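Local coordinates for protein putative oxidoreductase with NAD(P)-binding Rossmann-fold domain (PDB 3UUW) that probably catalyses NAD(P)-dependent oxidation or reduction of a substrate not yet identified, as dehydrogenases of the Gfo/Idh/MocA family do, at residues V158-T163 / K302-V307; E188-F191 / N197-F200; I147-L152 / I169-T174; E108-S113 / E292-Q297. All coordinates share one frame; numbering follows the deposited sequence.

From the N terminus, contact 4 opens first, on helix 103-116 of the Rossmann domain, and contact 3 opens next, on strand 142-150 of the mixed sheet. Contact 1 opens at the start of helix 160-179 before contact 3 closes further along that helix, so these two cross. Contact 2 then opens and closes within one hairpin. Residues 292-297 close contact 4 around contacts 3 and 2; helix 295-305 then leads to the closure of contact 1, which encloses contact 2 but crosses contact 4. The C-terminal helix thus ties the Rossmann domain, helix 160-179 and the sheet together; contacts 1 and 2 touch, as do contacts 3 and 4.

Contact 1 (V158-T163 / K302-V307); sequences VRFDST and KIINSV
Asp161 and Ile304 mark the closest backbone approach, their CA atoms 6.3 Å apart, where the first turn of helix 160-179 meets the C-terminal part of helix 295-305. Ile304 turns its branched chain into this gap. Its CD1 lies 3.6 Å from Asp161 CB, and its CG1 and CG2 also pack against that methylene, so the aspartate takes part here through its one aliphatic carbon. Three residues later Val307 meets the ring of Phe160, the two side chains coming from opposite directions. Val307 CG2 sits 3.8 Å from Phe160 CZ and CG1 sits 3.9 Å from the same atom, so both methyls gather at CZ, CG2 meeting the ring obliquely. The phenyl group owes its place to a first torsion of 75°, which sets CG between the backbone N and the carbonyl carbon. The contact is one of those that fasten the C-terminal helix to the alpha/beta domain: Phe160 also packs on Leu192 and Leu198 of the sheet, a buried site suited to a large apolar ring, and Val307 reaches Leu190. Ser306 OG donates to Ile303 O at 2.7 Å, three residues back, and Ser306 N donates to that same oxygen at 3.1 Å. A serine suits this place because its short hydroxyl side chain can fold back on a backbone carbonyl just before Val307 turns toward Phe160.

Contact 2 (E188-F191 / N197-F200); sequences EDLF and NLIF
The ring of Phe200 has Asp189 at its edge, with OD2 close to the ring plane and 3.8 Å from Phe200 CE2, and the carboxylate turned 32° from the ring. Phe191 meets Phe200 obliquely: the two side chains lie side by side and point the same way, with ring centroids 5.6 Å apart and Phe191 CD2 3.7 Å from Phe200 CD2. The rings stand on one face of the antiparallel beta hairpin formed by strands 184-192 and 198-206 at the margin of the mixed sheet, interrupted by a classic beta bulge. Phe191 and Phe200 are a hydrogen-bonded pair in which Phe191 N donates almost straight to Phe200 O at 2.9 Å. In return, Phe191 O accepts two bonds, from Ile199 N at 2.9 Å and from Phe200 N at 3.2 Å. The extra residue is accommodated at Ile199, where psi falls to -57°. Asp189 OD1 makes salt bridges to Lys206 and Lys204 of a second subunit, so an acid suits this subunit boundary. Among the leucines, Leu190 CD1 touches Leu198 CD1 at 3.7 Å, the chains crossing at about a right angle, and Leu198 also packs against Thr163 and Leu164 of helix 160-179.

Contact 3 (I147-L152 / I169-T174); sequences ICKHGL and IHVIDT
Ile147 and Val171 bring strand 142-150 and helix 160-179 together: the strand and helix segments run nearly antiparallel, at 168°, with their axes 8.6 Å apart. This is the helix-on-sheet layer of the alpha/beta domain that follows the Rossmann fold, in which helix 160-179 packs on one face of the mixed sheet, running along strand 142-150. Val171 is the wedge of the contact, and each of its methyls has a separate partner on the strand. Its CG1 lies 3.8 Å from Ile147 CG2, the two side chains sliding past each other in opposite directions, while its CG2 lies 3.6 Å from Lys149 CB. Because residues alternate along a strand, Ile147 and Lys149 present themselves to the helix together, whereas Cys148 points away from it. The first torsion of Val171, 177°, puts CG1 opposite the backbone N and spreads the methyls toward these two neighbours. A short beta-branched residue suits this narrow layer, filling it without a long flexible chain. Lys149 contributes its aliphatic stem, with CD 4.1 Å from Val171 CG2, and then bends at the last torsion to carry NZ to a salt bridge with Asp167, one helical turn before Val171. A lysine suits the place, its methylenes packing on Val171 and its ammonium group pairing with an acid. At the other end, Ile147 reaches over to Thr174, its CD1 4.1 Å from the threonine CG2. The threonine's two branches divide the work: the methyl faces the isoleucine, and OG1 folds back to donate to His170 O at 2.8 Å, an oxygen that also accepts from Thr174 N.

Contact 4 (E108-S113 / E292-Q297); sequences ELIELS and ECIKAQ
Helix 103-116 of the Rossmann domain, which leads into edge strand 120-122 of its parallel sheet, meets here residues 292-294, which lead into the C-terminal helix 295-305. The contact is small and rests on a single residue of the Rossmann side, Ile110. The CA atoms of Ile110 and Cys293 stay 8.7 Å apart, so only side chains span the gap. Ile110 and Ile294 reach toward each other tip to tip, with Ile110 CD1 3.7 Å from Ile294 CD1. The same methyl of Ile110, CD1, lies 4.1 Å from Ile294 CG1 and 4.4 Å from Cys293 CB, so it rests between Cys293 and Ile294. Ile294 occupies the N-cap position of helix 295-305. Its first torsion of 52° places CG1 between the backbone N and the carbonyl carbon, from where the chain extends to meet Ile110. Leu99 touches both isoleucines and adds to the apolar cluster, a setting in which long branched aliphatic chains fit well. Polar groups are handled apart from the cluster. Ser113 OG donates back to Ile110 O at 2.7 Å, keeping its hydroxyl paired within its own helix. Glu292 OE2 is met on its syn side by Lys295 NZ at 3.1 Å, and Glu292 OE1 makes a salt bridge with Arg127, which also pairs with Asp173 of helix 160-179. Because the atoms that meet across the gap are carbon throughout, the attraction is not directional and probably rests on van der Waals packing and the exclusion of water; bonds nearby, such as Gln297 NE2 to Ala100 O, are better suited to setting orientation.

Contact 1 (V158-T163 / K302-V307)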
loop_
_atom_site.group_PDB
_atom_site.type_symbol
_atom_site.label_atom_id
_atom_site.label_comp_id
_atom_site.label_asym_id
_atom_site.label_seq_id
_atom_site.Cartn_x
_atom_site.Cartn_y
_atom_site.Cartn_z
ATOM N N VAL A 158 -33.232 -12.951 0.315
ATOM C CA VAL A 158 -34.189 -11.970 -0.168
ATOM C C VAL A 158 -34.092 -12.055 -1.679
ATOM O O VAL A 158 -33.015 -12.331 -2.212
ATOM C CB VAL A 158 -33.868 -10.557 0.305
ATOM C CG1 VAL A 158 -35.053 -9.638 0.022
ATOM C CG2 VAL A 158 -33.542 -10.556 1.797
ATOM N N ARG A 159 -35.203 -11.863 -2.379
ATOM C CA ARG A 159 -35.167 -11.969 -3.828
ATOM C C ARG A 159 -34.178 -10.930 -4.395
ATOM O O ARG A 159 -34.021 -9.839 -3.852
ATOM C CB ARG A 159 -36.559 -11.824 -4.433
ATOM C CG ARG A 159 -36.629 -12.325 -5.856
ATOM C CD ARG A 159 -38.045 -12.322 -6.414
ATOM N NE ARG A 159 -38.025 -12.810 -7.791
ATOM C CZ ARG A 159 -39.090 -12.958 -8.569
ATOM N NH1 ARG A 159 -40.309 -12.659 -8.123
ATOM N NH2 ARG A 159 -38.931 -13.413 -9.806
ATOM N N PHE A 160 -33.513 -11.295 -5.481
ATOM C CA PHE A 160 -32.456 -10.440 -6.061
ATOM C C PHE A 160 -32.914 -9.011 -6.376
ATOM O O PHE A 160 -32.129 -8.072 -6.254
ATOM C CB PHE A 160 -31.887 -11.093 -7.311
ATOM C CG PHE A 160 -32.798 -10.993 -8.499
ATOM C CD1 PHE A 160 -33.852 -11.877 -8.661
ATOM C CD2 PHE A 160 -32.610 -9.993 -9.445
ATOM C CE1 PHE A 160 -34.704 -11.776 -9.749
ATOM C CE2 PHE A 160 -33.450 -9.890 -10.542
ATOM C CZ PHE A 160 -34.503 -10.784 -10.692
ATOM N N ASP A 161 -34.164 -8.834 -6.815
ATOM C CA ASP A 161 -34.640 -7.490 -7.161
ATOM C C ASP A 161 -34.586 -6.512 -5.981
ATOM O O ASP A 161 -34.286 -5.333 -6.163
ATOM C CB ASP A 161 -36.030 -7.505 -7.820
ATOM C CG ASP A 161 -37.093 -8.205 -6.979
ATOM O OD1 ASP A 161 -36.794 -9.200 -6.279
ATOM O OD2 ASP A 161 -38.258 -7.760 -7.038
ATOM N N SER A 162 -34.855 -7.003 -4.779
ATOM C CA SER A 162 -34.761 -6.177 -3.573
ATOM C C SER A 162 -33.327 -5.689 -3.366
ATOM O O SER A 162 -33.089 -4.521 -3.102
ATOM C CB SER A 162 -35.217 -6.975 -2.356
ATOM O OG SER A 162 -36.519 -7.460 -2.567
ATOM N N THR A 163 -32.371 -6.596 -3.502
ATOM C CA THR A 163 -30.957 -6.242 -3.350
ATOM C C THR A 163 -30.500 -5.247 -4.434
ATOM O O THR A 163 -29.770 -4.310 -4.166
ATOM C CB THR A 163 -30.091 -7.512 -3.361
ATOM O OG1 THR A 163 -30.626 -8.446 -2.412
ATOM C CG2 THR A 163 -28.659 -7.202 -2.998
ATOM N N LYS A 302 -35.778 -1.890 -15.568
ATOM C CA LYS A 302 -35.593 -2.457 -16.906
ATOM C C LYS A 302 -34.781 -3.763 -16.819
ATOM O O LYS A 302 -35.130 -4.777 -17.430
ATOM C CB LYS A 302 -34.956 -1.388 -17.778
ATOM C CG LYS A 302 -34.747 -1.682 -19.259
ATOM C CD LYS A 302 -34.897 -0.360 -20.046
ATOM C CE LYS A 302 -33.834 -0.167 -21.091
ATOM N NZ LYS A 302 -32.585 0.323 -20.430
ATOM N N ILE A 303 -33.720 -3.747 -16.014
ATOM C CA ILE A 303 -32.909 -4.929 -15.798
ATOM C C ILE A 303 -33.732 -6.047 -15.131
ATOM O O ILE A 303 -33.728 -7.208 -15.585
ATOM C CB ILE A 303 -31.694 -4.572 -14.925
ATOM C CG1 ILE A 303 -30.748 -3.656 -15.691
ATOM C CG2 ILE A 303 -30.975 -5.808 -14.475
ATOM C CD1 ILE A 303 -29.753 -2.961 -14.792
ATOM N N ILE A 304 -34.433 -5.701 -14.057
ATOM C CA ILE A 304 -35.274 -6.657 -13.343
ATOM C C ILE A 304 -36.352 -7.269 -14.267
ATOM O O ILE A 304 -36.576 -8.489 -14.260
ATOM C CB ILE A 304 -35.926 -6.008 -12.110
ATOM C CG1 ILE A 304 -34.853 -5.716 -11.046
ATOM C CG2 ILE A 304 -37.014 -6.930 -11.532
ATOM C CD1 ILE A 304 -35.269 -4.705 -9.990
ATOM N N ASN A 305 -36.965 -6.433 -15.087
ATOM C CA ASN A 305 -38.016 -6.907 -16.011
ATOM C C ASN A 305 -37.504 -7.761 -17.175
ATOM O O ASN A 305 -38.286 -8.492 -17.807
ATOM C CB ASN A 305 -38.833 -5.721 -16.519
ATOM C CG ASN A 305 -39.739 -5.130 -15.432
ATOM O OD1 ASN A 305 -40.235 -5.850 -14.561
ATOM N ND2 ASN A 305 -39.964 -3.819 -15.490
ATOM N N SER A 306 -36.205 -7.689 -17.454
ATOM C CA SER A 306 -35.599 -8.474 -18.528
ATOM C C SER A 306 -35.260 -9.888 -18.070
ATOM O O SER A 306 -34.866 -10.714 -18.890
ATOM C CB SER A 306 -34.331 -7.797 -19.058
ATOM O OG SER A 306 -33.258 -7.935 -18.138
ATOM N N VAL A 307 -35.408 -10.160 -16.769
ATOM C CA VAL A 307 -35.101 -11.474 -16.201
ATOM C C VAL A 307 -36.257 -12.432 -16.436
ATOM O O VAL A 307 -37.327 -12.282 -15.842
ATOM C CB VAL A 307 -34.832 -11.390 -14.681
ATOM C CG1 VAL A 307 -34.627 -12.784 -14.093
ATOM C CG2 VAL A 307 -33.626 -10.496 -14.397
#

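Contact 2 (E188-F191 / N197-F200)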
loop_
_atom_site.group_PDB
_atom_site.type_symbol
_atom_site.label_atom_id
_atom_site.label_comp_id
_atom_site.label_asym_id
_atom_site.label_seq_id
_atom_site.Cartn_x
_atom_site.Cartn_y
_atom_site.Cartn_z
ATOM N N GLU A 188 -24.160 -7.471 -19.608
ATOM C CA GLU A 188 -24.749 -7.838 -18.313
ATOM C C GLU A 188 -24.339 -9.250 -17.871
ATOM O O GLU A 188 -24.343 -10.198 -18.682
ATOM C CB GLU A 188 -26.292 -7.774 -18.366
ATOM C CG GLU A 188 -26.973 -8.340 -17.110
ATOM C CD GLU A 188 -28.489 -8.263 -17.149
ATOM O OE1 GLU A 188 -29.022 -7.152 -16.934
ATOM O OE2 GLU A 188 -29.139 -9.326 -17.362
ATOM N N ASP A 189 -23.981 -9.370 -16.595
ATOM C CA ASP A 189 -23.853 -10.661 -15.927
ATOM C C ASP A 189 -24.853 -10.590 -14.779
ATOM O O ASP A 189 -24.892 -9.605 -14.045
ATOM C CB ASP A 189 -22.475 -10.880 -15.302
ATOM C CG ASP A 189 -21.347 -10.876 -16.309
ATOM O OD1 ASP A 189 -21.536 -11.369 -17.434
ATOM O OD2 ASP A 189 -20.250 -10.386 -15.934
ATOM N N LEU A 190 -25.663 -11.621 -14.601
ATOM C CA LEU A 190 -26.546 -11.624 -13.454
ATOM C C LEU A 190 -26.641 -13.049 -12.956
ATOM O O LEU A 190 -27.268 -13.888 -13.591
ATOM C CB LEU A 190 -27.908 -11.037 -13.801
ATOM C CG LEU A 190 -28.920 -11.042 -12.658
ATOM C CD1 LEU A 190 -28.490 -10.066 -11.569
ATOM C CD2 LEU A 190 -30.298 -10.693 -13.185
ATOM N N PHE A 191 -25.994 -13.312 -11.823
ATOM C CA PHE A 191 -25.898 -14.661 -11.255
ATOM C C PHE A 191 -26.702 -14.741 -9.976
ATOM O O PHE A 191 -26.480 -13.956 -9.034
ATOM C CB PHE A 191 -24.437 -15.049 -10.980
ATOM C CG PHE A 191 -23.507 -14.877 -12.159
ATOM C CD1 PHE A 191 -23.975 -14.924 -13.480
ATOM C CD2 PHE A 191 -22.134 -14.705 -11.950
ATOM C CE1 PHE A 191 -23.100 -14.766 -14.556
ATOM C CE2 PHE A 191 -21.254 -14.558 -13.028
ATOM C CZ PHE A 191 -21.748 -14.582 -14.334
ATOM N N ASN A 197 -31.711 -15.525 -5.070
ATOM C CA ASN A 197 -30.984 -14.509 -4.312
ATOM C C ASN A 197 -29.810 -14.013 -5.182
ATOM O O ASN A 197 -29.235 -14.797 -5.943
ATOM C CB ASN A 197 -30.444 -15.080 -3.012
ATOM C CG ASN A 197 -31.481 -15.884 -2.249
ATOM O OD1 ASN A 197 -31.267 -17.053 -1.968
ATOM N ND2 ASN A 197 -32.628 -15.275 -1.956
ATOM N N LEU A 198 -29.445 -12.739 -5.049
ATOM C CA LEU A 198 -28.341 -12.168 -5.814
ATOM C C LEU A 198 -26.982 -12.652 -5.333
ATOM O O LEU A 198 -26.649 -12.528 -4.146
ATOM C CB LEU A 198 -28.354 -10.633 -5.720
ATOM C CG LEU A 198 -27.254 -9.896 -6.512
ATOM C CD1 LEU A 198 -27.398 -10.168 -7.998
ATOM C CD2 LEU A 198 -27.295 -8.406 -6.240
ATOM N N ILE A 199 -26.197 -13.190 -6.258
ATOM C CA ILE A 199 -24.788 -13.532 -5.990
ATOM C C ILE A 199 -23.870 -12.455 -6.580
ATOM O O ILE A 199 -23.042 -11.857 -5.886
ATOM C CB ILE A 199 -24.377 -14.885 -6.620
ATOM C CG1 ILE A 199 -25.194 -16.054 -6.064
ATOM C CG2 ILE A 199 -22.862 -15.138 -6.393
ATOM C CD1 ILE A 199 -25.000 -17.338 -6.832
ATOM N N PHE A 200 -24.011 -12.226 -7.876
ATOM C CA PHE A 200 -23.153 -11.273 -8.583
ATOM C C PHE A 200 -23.922 -10.594 -9.687
ATOM O O PHE A 200 -24.743 -11.218 -10.346
ATOM C CB PHE A 200 -21.965 -12.039 -9.158
ATOM C CG PHE A 200 -21.047 -11.206 -9.995
ATOM C CD1 PHE A 200 -20.063 -10.432 -9.395
ATOM C CD2 PHE A 200 -21.165 -11.176 -11.367
ATOM C CE1 PHE A 200 -19.211 -9.627 -10.156
ATOM C CE2 PHE A 200 -20.311 -10.369 -12.131
ATOM C CZ PHE A 200 -19.322 -9.614 -11.515
#

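Contact 3 (I147-L152 / I169-T174)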
loop_
_atom_site.group_PDB
_atom_site.type_symbol
_atom_site.label_atom_id
_atom_site.label_comp_id
_atom_site.label_asym_id
_atom_site.label_seq_id
_atom_site.Cartn_x
_atom_site.Cartn_y
_atom_site.Cartn_z
ATOM N N ILE A 147 -16.616 0.806 -11.479
ATOM C CA ILE A 147 -17.175 0.998 -10.158
ATOM C C ILE A 147 -17.560 -0.342 -9.607
ATOM O O ILE A 147 -18.284 -1.076 -10.249
ATOM C CB ILE A 147 -18.436 1.897 -10.153
ATOM C CG1 ILE A 147 -18.162 3.247 -10.842
ATOM C CG2 ILE A 147 -18.919 2.084 -8.710
ATOM C CD1 ILE A 147 -19.432 4.146 -10.972
ATOM N N CYS A 148 -17.089 -0.662 -8.408
ATOM C CA CYS A 148 -17.499 -1.903 -7.780
ATOM C C CYS A 148 -17.883 -1.705 -6.333
ATOM O O CYS A 148 -17.427 -0.760 -5.685
ATOM C CB CYS A 148 -16.416 -2.956 -7.866
ATOM S SG CYS A 148 -14.988 -2.563 -6.910
ATOM N N LYS A 149 -18.722 -2.612 -5.835
ATOM C CA LYS A 149 -19.175 -2.602 -4.448
ATOM C C LYS A 149 -19.431 -4.040 -4.044
ATOM O O LYS A 149 -20.468 -4.614 -4.393
ATOM C CB LYS A 149 -20.430 -1.746 -4.279
ATOM C CG LYS A 149 -20.862 -1.543 -2.862
ATOM C CD LYS A 149 -21.995 -0.518 -2.786
ATOM C CE LYS A 149 -22.246 -0.040 -1.363
ATOM N NZ LYS A 149 -22.802 -1.099 -0.483
ATOM N N HIS A 150 -18.477 -4.602 -3.309
ATOM C CA HIS A 150 -18.499 -6.005 -2.939
ATOM C C HIS A 150 -18.706 -6.176 -1.459
ATOM O O HIS A 150 -18.339 -5.308 -0.664
ATOM C CB HIS A 150 -17.196 -6.681 -3.332
ATOM C CG HIS A 150 -16.850 -6.540 -4.783
ATOM N ND1 HIS A 150 -17.782 -6.707 -5.786
ATOM C CD2 HIS A 150 -15.670 -6.290 -5.402
ATOM C CE1 HIS A 150 -17.191 -6.559 -6.960
ATOM N NE2 HIS A 150 -15.905 -6.319 -6.753
ATOM N N GLY A 151 -19.266 -7.312 -1.074
ATOM C CA GLY A 151 -19.526 -7.534 0.321
ATOM C C GLY A 151 -19.020 -8.866 0.761
ATOM O O GLY A 151 -18.829 -9.760 -0.073
ATOM N N LEU A 152 -18.820 -8.970 2.076
ATOM C CA LEU A 152 -18.364 -10.176 2.756
ATOM C C LEU A 152 -19.555 -10.789 3.480
ATOM O O LEU A 152 -20.215 -10.105 4.263
ATOM C CB LEU A 152 -17.271 -9.811 3.775
ATOM C CG LEU A 152 -16.729 -10.938 4.650
ATOM C CD1 LEU A 152 -15.943 -11.991 3.856
ATOM C CD2 LEU A 152 -15.868 -10.362 5.776
ATOM N N ILE A 169 -28.252 -0.007 -6.557
ATOM C CA ILE A 169 -28.704 1.310 -6.996
ATOM C C ILE A 169 -27.628 2.360 -6.732
ATOM O O ILE A 169 -27.508 3.328 -7.492
ATOM C CB ILE A 169 -30.057 1.709 -6.331
ATOM C CG1 ILE A 169 -30.702 2.899 -7.054
ATOM C CG2 ILE A 169 -29.865 2.013 -4.835
ATOM C CD1 ILE A 169 -32.129 3.160 -6.581
ATOM N N HIS A 170 -26.857 2.191 -5.659
ATOM C CA HIS A 170 -25.768 3.129 -5.379
ATOM C C HIS A 170 -24.693 3.110 -6.453
ATOM O O HIS A 170 -24.164 4.163 -6.816
ATOM C CB HIS A 170 -25.105 2.854 -4.033
ATOM C CG HIS A 170 -25.913 3.295 -2.861
ATOM N ND1 HIS A 170 -26.273 4.610 -2.651
ATOM C CD2 HIS A 170 -26.392 2.597 -1.805
ATOM C CE1 HIS A 170 -26.961 4.698 -1.526
ATOM N NE2 HIS A 170 -27.039 3.490 -0.988
ATOM N N VAL A 171 -24.383 1.921 -6.950
ATOM C CA VAL A 171 -23.393 1.749 -8.010
ATOM C C VAL A 171 -23.887 2.399 -9.315
ATOM O O VAL A 171 -23.168 3.193 -9.964
ATOM C CB VAL A 171 -23.048 0.244 -8.187
ATOM C CG1 VAL A 171 -22.077 0.045 -9.352
ATOM C CG2 VAL A 171 -22.442 -0.326 -6.901
ATOM N N ILE A 172 -25.121 2.078 -9.693
ATOM C CA ILE A 172 -25.748 2.617 -10.914
ATOM C C ILE A 172 -25.902 4.127 -10.806
ATOM O O ILE A 172 -25.566 4.844 -11.736
ATOM C CB ILE A 172 -27.087 1.943 -11.194
ATOM C CG1 ILE A 172 -26.878 0.451 -11.466
ATOM C CG2 ILE A 172 -27.841 2.603 -12.391
ATOM C CD1 ILE A 172 -25.840 0.129 -12.569
ATOM N N ASP A 173 -26.395 4.628 -9.678
ATOM C CA ASP A 173 -26.546 6.077 -9.571
ATOM C C ASP A 173 -25.204 6.807 -9.685
ATOM O O ASP A 173 -25.104 7.844 -10.339
ATOM C CB ASP A 173 -27.209 6.500 -8.265
ATOM C CG ASP A 173 -27.533 7.985 -8.260
ATOM O OD1 ASP A 173 -28.511 8.373 -8.948
ATOM O OD2 ASP A 173 -26.791 8.755 -7.612
ATOM N N THR A 174 -24.179 6.280 -9.030
ATOM C CA THR A 174 -22.856 6.912 -9.097
ATOM C C THR A 174 -22.344 6.901 -10.547
ATOM O O THR A 174 -21.785 7.891 -11.035
ATOM C CB THR A 174 -21.886 6.246 -8.140
ATOM O OG1 THR A 174 -22.420 6.291 -6.813
ATOM C CG2 THR A 174 -20.519 6.930 -8.193
#

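Contact 4 (E108-S113 / E292-Q297)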
loop_
_atom_site.group_PDB
_atom_site.type_symbol
_atom_site.label_atom_id
_atom_site.label_comp_id
_atom_site.label_asym_id
_atom_site.label_seq_id
_atom_site.Cartn_x
_atom_site.Cartn_y
_atom_site.Cartn_z
ATOM N N GLU A 108 -45.291 9.869 -9.258
ATOM C CA GLU A 108 -46.475 10.478 -8.674
ATOM C C GLU A 108 -46.089 11.408 -7.523
ATOM O O GLU A 108 -46.600 12.522 -7.415
ATOM C CB GLU A 108 -47.452 9.416 -8.178
ATOM C CG GLU A 108 -48.746 10.005 -7.616
ATOM C CD GLU A 108 -49.605 8.999 -6.893
ATOM O OE1 GLU A 108 -49.402 7.780 -7.078
ATOM O OE2 GLU A 108 -50.516 9.438 -6.148
ATOM N N LEU A 109 -45.174 10.945 -6.679
ATOM C CA LEU A 109 -44.693 11.739 -5.546
ATOM C C LEU A 109 -43.959 12.996 -6.019
ATOM O O LEU A 109 -44.125 14.054 -5.445
ATOM C CB LEU A 109 -43.811 10.925 -4.626
ATOM C CG LEU A 109 -44.448 9.703 -3.939
ATOM C CD1 LEU A 109 -43.364 8.872 -3.241
ATOM C CD2 LEU A 109 -45.572 10.155 -2.971
ATOM N N ILE A 110 -43.157 12.863 -7.070
ATOM C CA ILE A 110 -42.428 14.005 -7.625
ATOM C C ILE A 110 -43.409 15.077 -8.072
ATOM O O ILE A 110 -43.229 16.286 -7.786
ATOM C CB ILE A 110 -41.460 13.577 -8.772
ATOM C CG1 ILE A 110 -40.269 12.799 -8.177
ATOM C CG2 ILE A 110 -40.969 14.822 -9.583
ATOM C CD1 ILE A 110 -39.547 11.874 -9.219
ATOM N N GLU A 111 -44.464 14.671 -8.776
ATOM C CA GLU A 111 -45.428 15.659 -9.240
ATOM C C GLU A 111 -46.149 16.315 -8.074
ATOM O O GLU A 111 -46.359 17.535 -8.088
ATOM C CB GLU A 111 -46.411 15.062 -10.239
ATOM C CG GLU A 111 -45.737 14.651 -11.541
ATOM C CD GLU A 111 -44.892 15.769 -12.155
ATOM O OE1 GLU A 111 -45.394 16.910 -12.239
ATOM O OE2 GLU A 111 -43.730 15.493 -12.553
ATOM N N LEU A 112 -46.500 15.536 -7.066
ATOM C CA LEU A 112 -47.131 16.105 -5.862
ATOM C C LEU A 112 -46.204 17.147 -5.218
ATOM O O LEU A 112 -46.642 18.263 -4.891
ATOM C CB LEU A 112 -47.512 15.006 -4.867
ATOM C CG LEU A 112 -48.199 15.457 -3.580
ATOM C CD1 LEU A 112 -49.452 16.271 -3.873
ATOM C CD2 LEU A 112 -48.533 14.238 -2.695
ATOM N N SER A 113 -44.918 16.838 -5.121
ATOM C CA SER A 113 -43.959 17.770 -4.519
ATOM C C SER A 113 -43.873 19.077 -5.326
ATOM O O SER A 113 -43.885 20.168 -4.775
ATOM C CB SER A 113 -42.581 17.106 -4.361
ATOM O OG SER A 113 -41.851 17.054 -5.595
ATOM N N GLU A 292 -33.761 12.879 -11.605
ATOM C CA GLU A 292 -32.532 12.495 -10.900
ATOM C C GLU A 292 -32.819 11.558 -9.720
ATOM O O GLU A 292 -31.991 10.716 -9.380
ATOM C CB GLU A 292 -31.753 13.728 -10.427
ATOM C CG GLU A 292 -31.159 14.524 -11.567
ATOM C CD GLU A 292 -30.118 13.727 -12.343
ATOM O OE1 GLU A 292 -29.380 12.952 -11.717
ATOM O OE2 GLU A 292 -30.041 13.876 -13.584
ATOM N N CYS A 293 -33.999 11.680 -9.115
ATOM C CA CYS A 293 -34.375 10.842 -7.974
ATOM C C CYS A 293 -34.645 9.388 -8.359
ATOM O O CYS A 293 -34.592 8.512 -7.502
ATOM C CB CYS A 293 -35.666 11.368 -7.296
ATOM S SG CYS A 293 -35.472 12.944 -6.440
ATOM N N ILE A 294 -34.957 9.148 -9.637
ATOM C CA ILE A 294 -35.474 7.850 -10.068
ATOM C C ILE A 294 -34.794 7.271 -11.296
ATOM O O ILE A 294 -35.131 6.178 -11.698
ATOM C CB ILE A 294 -37.019 7.944 -10.340
ATOM C CG1 ILE A 294 -37.355 9.114 -11.286
ATOM C CG2 ILE A 294 -37.748 8.113 -9.032
ATOM C CD1 ILE A 294 -38.852 9.173 -11.709
ATOM N N LYS A 295 -33.813 7.973 -11.870
ATOM C CA LYS A 295 -33.233 7.481 -13.117
ATOM C C LYS A 295 -32.453 6.178 -12.942
ATOM O O LYS A 295 -32.525 5.311 -13.804
ATOM C CB LYS A 295 -32.413 8.540 -13.832
ATOM C CG LYS A 295 -31.199 9.019 -13.205
ATOM C CD LYS A 295 -30.507 9.914 -14.286
ATOM C CE LYS A 295 -29.213 10.462 -13.866
ATOM N NZ LYS A 295 -28.724 11.413 -14.925
ATOM N N ALA A 296 -31.701 6.046 -11.843
ATOM C CA ALA A 296 -31.001 4.795 -11.567
ATOM C C ALA A 296 -32.031 3.667 -11.339
ATOM O O ALA A 296 -31.893 2.539 -11.855
ATOM C CB ALA A 296 -30.079 4.938 -10.351
ATOM N N GLN A 297 -33.087 3.972 -10.590
ATOM C CA GLN A 297 -34.123 2.981 -10.322
ATOM C C GLN A 297 -34.834 2.516 -11.599
ATOM O O GLN A 297 -35.133 1.334 -11.749
ATOM C CB GLN A 297 -35.133 3.523 -9.328
ATOM C CG GLN A 297 -36.066 2.458 -8.773
ATOM C CD GLN A 297 -37.036 3.032 -7.767
ATOM O OE1 GLN A 297 -37.019 4.239 -7.495
ATOM N NE2 GLN A 297 -37.904 2.178 -7.229
#